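Local coordinates for translocator protein BipD (Burkholderia pseudomallei, PDB 3NFT) that is required for invasion of epithelial cells and for survival within host cells, and probably regulates secretion of the type III effectors BipB and BipC, at residues Ala55-Pro60 and Lys160-Ile165; Pro60-Gly65 and Lys171-Asp176. One frame throughout, in Å; residues are numbered along the deposited sequence. Where two conformers were deposited one is given.

Contact 1 of 2, residues Ala55-Pro60 and Lys160-Ile165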
loop_
_atom_site.group_PDB
_atom_site.type_symbol
_atom_site.label_atom_id
_atom_site.label_comp_id
_atom_site.label_asym_id
_atom_site.label_seq_id
_atom_site.Cartn_x
_atom_site.Cartn_y
_atom_site.Cartn_z
ATOM N N ALA A 55 -29.542 26.625 11.090
ATOM C CA ALA A 55 -30.202 26.519 12.383
ATOM C C ALA A 55 -30.953 27.790 12.745
ATOM O O ALA A 55 -32.018 27.737 13.393
ATOM C CB ALA A 55 -29.157 26.204 13.488
ATOM N N SER A 56 -30.392 28.933 12.351
ATOM C CA SER A 56 -30.964 30.237 12.679
ATOM C C SER A 56 -32.246 30.569 11.910
ATOM O O SER A 56 -32.998 31.458 12.292
ATOM C CB SER A 56 -29.926 31.337 12.475
ATOM O OG SER A 56 -29.815 31.723 11.128
ATOM N N LEU A 57 -32.479 29.883 10.790
ATOM C CA LEU A 57 -33.671 30.153 10.015
ATOM C C LEU A 57 -34.926 29.894 10.864
ATOM O O LEU A 57 -34.979 28.906 11.601
ATOM C CB LEU A 57 -33.641 29.330 8.724
ATOM C CG LEU A 57 -34.642 29.731 7.657
ATOM C CD1 LEU A 57 -34.056 29.577 6.304
ATOM C CD2 LEU A 57 -35.896 28.867 7.849
ATOM N N ARG A 58 -35.891 30.804 10.786
ATOM C CA ARG A 58 -37.149 30.685 11.493
ATOM C C ARG A 58 -38.279 31.205 10.684
ATOM O O ARG A 58 -38.160 32.254 10.053
ATOM C CB ARG A 58 -37.103 31.518 12.761
ATOM C CG ARG A 58 -36.238 30.922 13.734
ATOM C CD ARG A 58 -36.493 31.532 15.002
ATOM N NE ARG A 58 -35.729 30.888 16.032
ATOM C CZ ARG A 58 -35.802 31.287 17.297
ATOM N NH1 ARG A 58 -36.655 32.253 17.625
ATOM N NH2 ARG A 58 -35.097 30.663 18.215
ATOM N N LEU A 59 -39.389 30.466 10.706
ATOM C CA LEU A 59 -40.592 30.930 10.055
ATOM C C LEU A 59 -41.267 32.029 10.874
ATOM O O LEU A 59 -41.012 32.162 12.070
ATOM C CB LEU A 59 -41.573 29.758 9.825
ATOM C CG LEU A 59 -41.067 28.636 8.911
ATOM C CD1 LEU A 59 -42.203 27.691 8.495
ATOM C CD2 LEU A 59 -40.342 29.075 7.678
ATOM N N PRO A 60 -42.152 32.818 10.240
ATOM C CA PRO A 60 -42.948 33.771 10.991
ATOM C C PRO A 60 -43.771 33.089 12.091
ATOM O O PRO A 60 -43.975 31.880 12.050
ATOM C CB PRO A 60 -43.858 34.396 9.920
ATOM C CG PRO A 60 -43.282 34.020 8.610
ATOM C CD PRO A 60 -42.498 32.803 8.809
ATOM N N LYS A 160 -37.467 31.618 1.000
ATOM C CA LYS A 160 -38.437 32.049 -0.000
ATOM C C LYS A 160 -39.873 31.799 0.423
ATOM O O LYS A 160 -40.754 32.632 0.182
ATOM C CB LYS A 160 -38.178 31.336 -1.328
ATOM C CG LYS A 160 -36.977 31.810 -2.066
ATOM C CD LYS A 160 -36.799 31.055 -3.380
ATOM C CE LYS A 160 -36.013 31.852 -4.388
ATOM N NZ LYS A 160 -34.649 32.204 -3.913
ATOM N N LEU A 161 -40.118 30.675 1.099
ATOM C CA LEU A 161 -41.491 30.296 1.430
ATOM C C LEU A 161 -42.136 31.229 2.421
ATOM O O LEU A 161 -43.338 31.318 2.510
ATOM C CB LEU A 161 -41.584 28.844 1.901
ATOM C CG LEU A 161 -40.979 28.437 3.249
ATOM C CD1 LEU A 161 -41.933 28.806 4.383
ATOM C CD2 LEU A 161 -40.680 26.911 3.282
ATOM N N GLN A 162 -41.303 31.984 3.153
ATOM C CA GLN A 162 -41.801 32.921 4.156
ATOM C C GLN A 162 -42.614 34.053 3.521
ATOM O O GLN A 162 -43.409 34.697 4.206
ATOM C CB GLN A 162 -40.632 33.459 4.992
ATOM C CG GLN A 162 -39.967 32.354 5.759
ATOM C CD GLN A 162 -38.871 32.864 6.685
ATOM O OE1 GLN A 162 -38.968 33.966 7.220
ATOM N NE2 GLN A 162 -37.827 32.068 6.847
ATOM N N ASP A 163 -42.422 34.278 2.223
ATOM C CA ASP A 163 -43.209 35.292 1.528
ATOM C C ASP A 163 -44.676 34.889 1.465
ATOM O O ASP A 163 -45.550 35.720 1.177
ATOM C CB ASP A 163 -42.738 35.478 0.096
ATOM C CG ASP A 163 -41.448 36.254 -0.038
ATOM O OD1 ASP A 163 -40.930 36.329 -1.167
ATOM O OD2 ASP A 163 -40.966 36.821 0.945
ATOM N N TYR A 164 -44.934 33.601 1.681
ATOM C CA TYR A 164 -46.284 33.056 1.562
ATOM C C TYR A 164 -46.963 32.796 2.900
ATOM O O TYR A 164 -48.020 32.150 2.968
ATOM C CB TYR A 164 -46.235 31.805 0.684
ATOM C CG TYR A 164 -45.865 32.104 -0.729
ATOM C CD1 TYR A 164 -44.680 31.636 -1.272
ATOM C CD2 TYR A 164 -46.702 32.865 -1.537
ATOM C CE1 TYR A 164 -44.323 31.927 -2.594
ATOM C CE2 TYR A 164 -46.353 33.161 -2.863
ATOM C CZ TYR A 164 -45.171 32.695 -3.375
ATOM O OH TYR A 164 -44.834 32.968 -4.693
ATOM N N ILE A 165 -46.366 33.302 3.986
ATOM C CA ILE A 165 -46.966 33.256 5.287
ATOM C C ILE A 165 -47.112 34.681 5.754
ATOM O O ILE A 165 -46.120 35.449 5.731
ATOM C CB ILE A 165 -46.076 32.468 6.272
ATOM C CG1 ILE A 165 -45.904 31.022 5.773
ATOM C CG2 ILE A 165 -46.607 32.569 7.692
ATOM C CD1 ILE A 165 -44.827 30.248 6.480
#
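Pro-60 and Leu-59 are the bumps of Ala55-Pro60, and Gln-162, Leu-161 and Ile-165 shape the hollows that take them. The pyrrolidine ring of Pro-60 rests in the angle between Ile-165 and Gln-162. Its CG lies on the CG2 branch of Ile-165 at 3.7 Å. Its CD lies against CG of Gln-162 at 4.0 Å. With CG1 of Ile-165 beside the backbone N (chi1 -61°), CG2 meets the ring and CD1 reaches both Leu-59 and CD of Pro-60.

Leu-59 splits its two methyls. CD2 enters the notch between Leu-161 and Gln-162, 3.7 Å from CD1 of Leu-161. The same CD2 is 3.8 Å from CG of Gln-162. CD1 makes a looser contact with CD1 of Ile-165, 4.2 Å away. The leucine crosses both Leu-161 and Ile-165 at about a right angle. Tyr-247, Trp-250 and Asn-251 of helix 244-295 also touch Leu-59.

Gln-162 reaches the other way with its end. Its chain is extended beyond CG (chi2 -176°), which carries the amide across to the backbone of Arg-58 and the side chain of Leu-57. NE2 is 3.9 Å from CD2 of Leu-57. It also lies 3.2 Å from O of Arg-58, but the angle is too poor for a hydrogen bond. NE2 instead bonds to the carbonyls of Met-158 and Arg-71, so the buried amide nitrogen is tied both to helix 121-160 and to the segment around Arg-71.

This is mostly apolar packing of an extended chain against the 3-10 turn 161-163 and the start of strand 165-168. It joins the chain leaving helix 41-56 to the turn after helix 121-160, where the predicted coiled coil of this type III secretion tip protein ends.

Contact 2 of 2, residues Pro60-Gly65 and Lys171-Asp176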
loop_
_atom_site.group_PDB
_atom_site.type_symbol
_atom_site.label_atom_id
_atom_site.label_comp_id
_atom_site.label_asym_id
_atom_site.label_seq_id
_atom_site.Cartn_x
_atom_site.Cartn_y
_atom_site.Cartn_z
ATOM N N PRO A 60 -42.152 32.818 10.240
ATOM C CA PRO A 60 -42.948 33.771 10.991
ATOM C C PRO A 60 -43.771 33.089 12.091
ATOM O O PRO A 60 -43.975 31.880 12.050
ATOM C CB PRO A 60 -43.858 34.396 9.920
ATOM C CG PRO A 60 -43.282 34.020 8.610
ATOM C CD PRO A 60 -42.498 32.803 8.809
ATOM N N ASP A 61 -44.189 33.845 13.093
ATOM C CA ASP A 61 -44.987 33.303 14.154
ATOM C C ASP A 61 -45.826 34.424 14.742
ATOM O O ASP A 61 -45.725 35.582 14.317
ATOM C CB ASP A 61 -44.069 32.645 15.204
ATOM C CG ASP A 61 -44.732 31.475 15.942
ATOM O OD1 ASP A 61 -45.983 31.347 15.922
ATOM O OD2 ASP A 61 -43.984 30.683 16.564
ATOM N N ARG A 62 -46.692 34.056 15.678
ATOM C CA ARG A 62 -47.464 34.991 16.459
ATOM C C ARG A 62 -47.206 34.590 17.906
ATOM O O ARG A 62 -47.593 33.504 18.332
ATOM C CB ARG A 62 -48.945 34.867 16.105
ATOM C CG ARG A 62 -49.851 35.855 16.792
ATOM C CD ARG A 62 -50.074 37.064 15.930
ATOM N NE ARG A 62 -51.088 36.860 14.890
ATOM C CZ ARG A 62 -51.543 37.844 14.119
ATOM N NH1 ARG A 62 -51.078 39.079 14.273
ATOM N NH2 ARG A 62 -52.466 37.611 13.199
ATOM N N ILE A 63 -46.520 35.465 18.652
ATOM C CA ILE A 63 -46.092 35.168 20.019
ATOM C C ILE A 63 -46.852 36.089 20.975
ATOM O O ILE A 63 -46.738 37.313 20.881
ATOM C CB ILE A 63 -44.555 35.347 20.191
ATOM C CG1 ILE A 63 -44.106 35.025 21.624
ATOM C CG2 ILE A 63 -44.118 36.758 19.822
ATOM C CD1 ILE A 63 -44.216 33.550 21.995
ATOM N N ASP A 64 -47.653 35.496 21.862
ATOM C CA ASP A 64 -48.559 36.255 22.732
ATOM C C ASP A 64 -49.354 37.316 21.946
ATOM O O ASP A 64 -49.589 38.427 22.434
ATOM C CB ASP A 64 -47.784 36.892 23.902
ATOM C CG ASP A 64 -47.214 35.858 24.868
ATOM O OD1 ASP A 64 -47.725 34.719 24.917
ATOM O OD2 ASP A 64 -46.252 36.191 25.594
ATOM N N GLY A 65 -49.760 36.960 20.725
ATOM C CA GLY A 65 -50.592 37.832 19.895
ATOM C C GLY A 65 -49.919 38.771 18.896
ATOM O O GLY A 65 -50.606 39.322 18.034
ATOM N N LYS A 171 -55.580 37.670 14.997
ATOM C CA LYS A 171 -55.163 36.451 15.680
ATOM C C LYS A 171 -54.901 35.251 14.763
ATOM O O LYS A 171 -54.601 34.157 15.250
ATOM C CB LYS A 171 -56.186 36.073 16.763
ATOM C CG LYS A 171 -57.555 36.764 16.649
ATOM C CD LYS A 171 -58.361 36.339 15.400
ATOM C CE LYS A 171 -59.558 37.267 15.202
ATOM N NZ LYS A 171 -60.378 36.963 13.989
ATOM N N ASN A 172 -54.993 35.447 13.450
ATOM C CA ASN A 172 -54.833 34.338 12.511
ATOM C C ASN A 172 -53.608 34.511 11.628
ATOM O O ASN A 172 -52.986 35.578 11.603
ATOM C CB ASN A 172 -56.091 34.176 11.652
ATOM C CG ASN A 172 -57.348 33.847 12.474
ATOM O OD1 ASN A 172 -58.406 34.442 12.261
ATOM N ND2 ASN A 172 -57.242 32.901 13.384
ATOM N N MET A 173 -53.213 33.425 10.973
ATOM C CA MET A 173 -52.118 33.378 10.014
ATOM C C MET A 173 -52.691 32.895 8.688
ATOM O O MET A 173 -53.571 32.032 8.659
ATOM C CB MET A 173 -51.042 32.395 10.456
ATOM C CG MET A 173 -50.420 32.702 11.794
ATOM S SD MET A 173 -49.405 34.190 11.742
ATOM C CE MET A 173 -47.852 33.628 11.100
ATOM N N LYS A 174 -52.222 33.463 7.598
ATOM C CA LYS A 174 -52.559 32.994 6.269
ATOM C C LYS A 174 -51.345 32.310 5.691
ATOM O O LYS A 174 -50.223 32.843 5.729
ATOM C CB LYS A 174 -53.019 34.137 5.371
ATOM C CG LYS A 174 -53.336 33.746 3.944
ATOM C CD LYS A 174 -53.693 34.965 3.097
ATOM C CE LYS A 174 -53.929 34.615 1.638
ATOM N NZ LYS A 174 -54.443 35.795 0.858
ATOM N N ILE A 175 -51.555 31.125 5.119
ATOM C CA ILE A 175 -50.502 30.377 4.493
ATOM C C ILE A 175 -50.907 29.942 3.095
ATOM O O ILE A 175 -51.908 29.218 2.904
ATOM C CB ILE A 175 -50.029 29.173 5.387
ATOM C CG1 ILE A 175 -48.908 28.391 4.730
ATOM C CG2 ILE A 175 -51.171 28.289 5.791
ATOM C CD1 ILE A 175 -48.060 27.595 5.739
ATOM N N ASP A 176 -50.157 30.419 2.101
ATOM C CA ASP A 176 -50.397 30.021 0.726
ATOM C C ASP A 176 -49.606 28.761 0.470
ATOM O O ASP A 176 -48.534 28.764 -0.132
ATOM C CB ASP A 176 -50.069 31.128 -0.272
ATOM C CG ASP A 176 -51.203 32.108 -0.474
ATOM O OD1 ASP A 176 -50.895 33.240 -0.930
ATOM O OD2 ASP A 176 -52.406 31.767 -0.231
#
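Arg-62 reaches from one beta hairpin to another and bonds to the backbone of Asn-172. Strands 61-63 and 66-68 form the first hairpin. Strands 165-168 and 172-175 form the second, part of a three-stranded antiparallel sheet. The facing strands 61-63 and 172-175 run at 172° to each other, but their axes stay 8.3 Å apart. Side chains bridge that distance.

The packed part centres on Met-173. Two folds in its chain (chi2 -69°, chi3 -83°) bring CE to 4.2 Å from CB of Pro-60. The sulfur, SD, is 4.4 Å from CB of Arg-62. Phe-67, Ile-165 and Tyr-247 also touch this methionine. NE of Arg-62 is buried here without a polar partner. OD1 of Asp-61 accepts the backbone N of Arg-62 at 2.8 Å and a bond from NE2 of Gln-248.

The open side is at Lys-171. Its exposed side chain starts away from the other strand, and only its backbone N lies over one face of the guanidinium.

The arginine's NH2 donates to O of Asn-172 at 2.6 Å. This bond is short but clearly bent, with an N-H...O angle of 133°. The oxygen sits near the guanidinium edge, tilted 24° from its plane.

In the fold
Contacts 1 and 2 follow each other along one side of the molecule, with centres about 12 Å apart. Pro-60 belongs to both. Each contact pairs a piece of the chain from the end of helix 41-56 onward with a piece from the end of helix 121-160 onward. The second pieces also meet each other. O of Tyr-164 and N of Asp-176 are 2.9 Å apart, a probable hydrogen bond. CG2 of Ile-165 packs on CE of Met-173 at 3.8 Å, so apolar side chains of the two contacts touch. Helix 244-295 joins both contacts through Tyr-247, whose hydroxyl is hydrogen-bonded to O of Pro-60. Contact 2 lies farther from the chain's centre, its own centre about 33 Å away against 22 Å for contact 1.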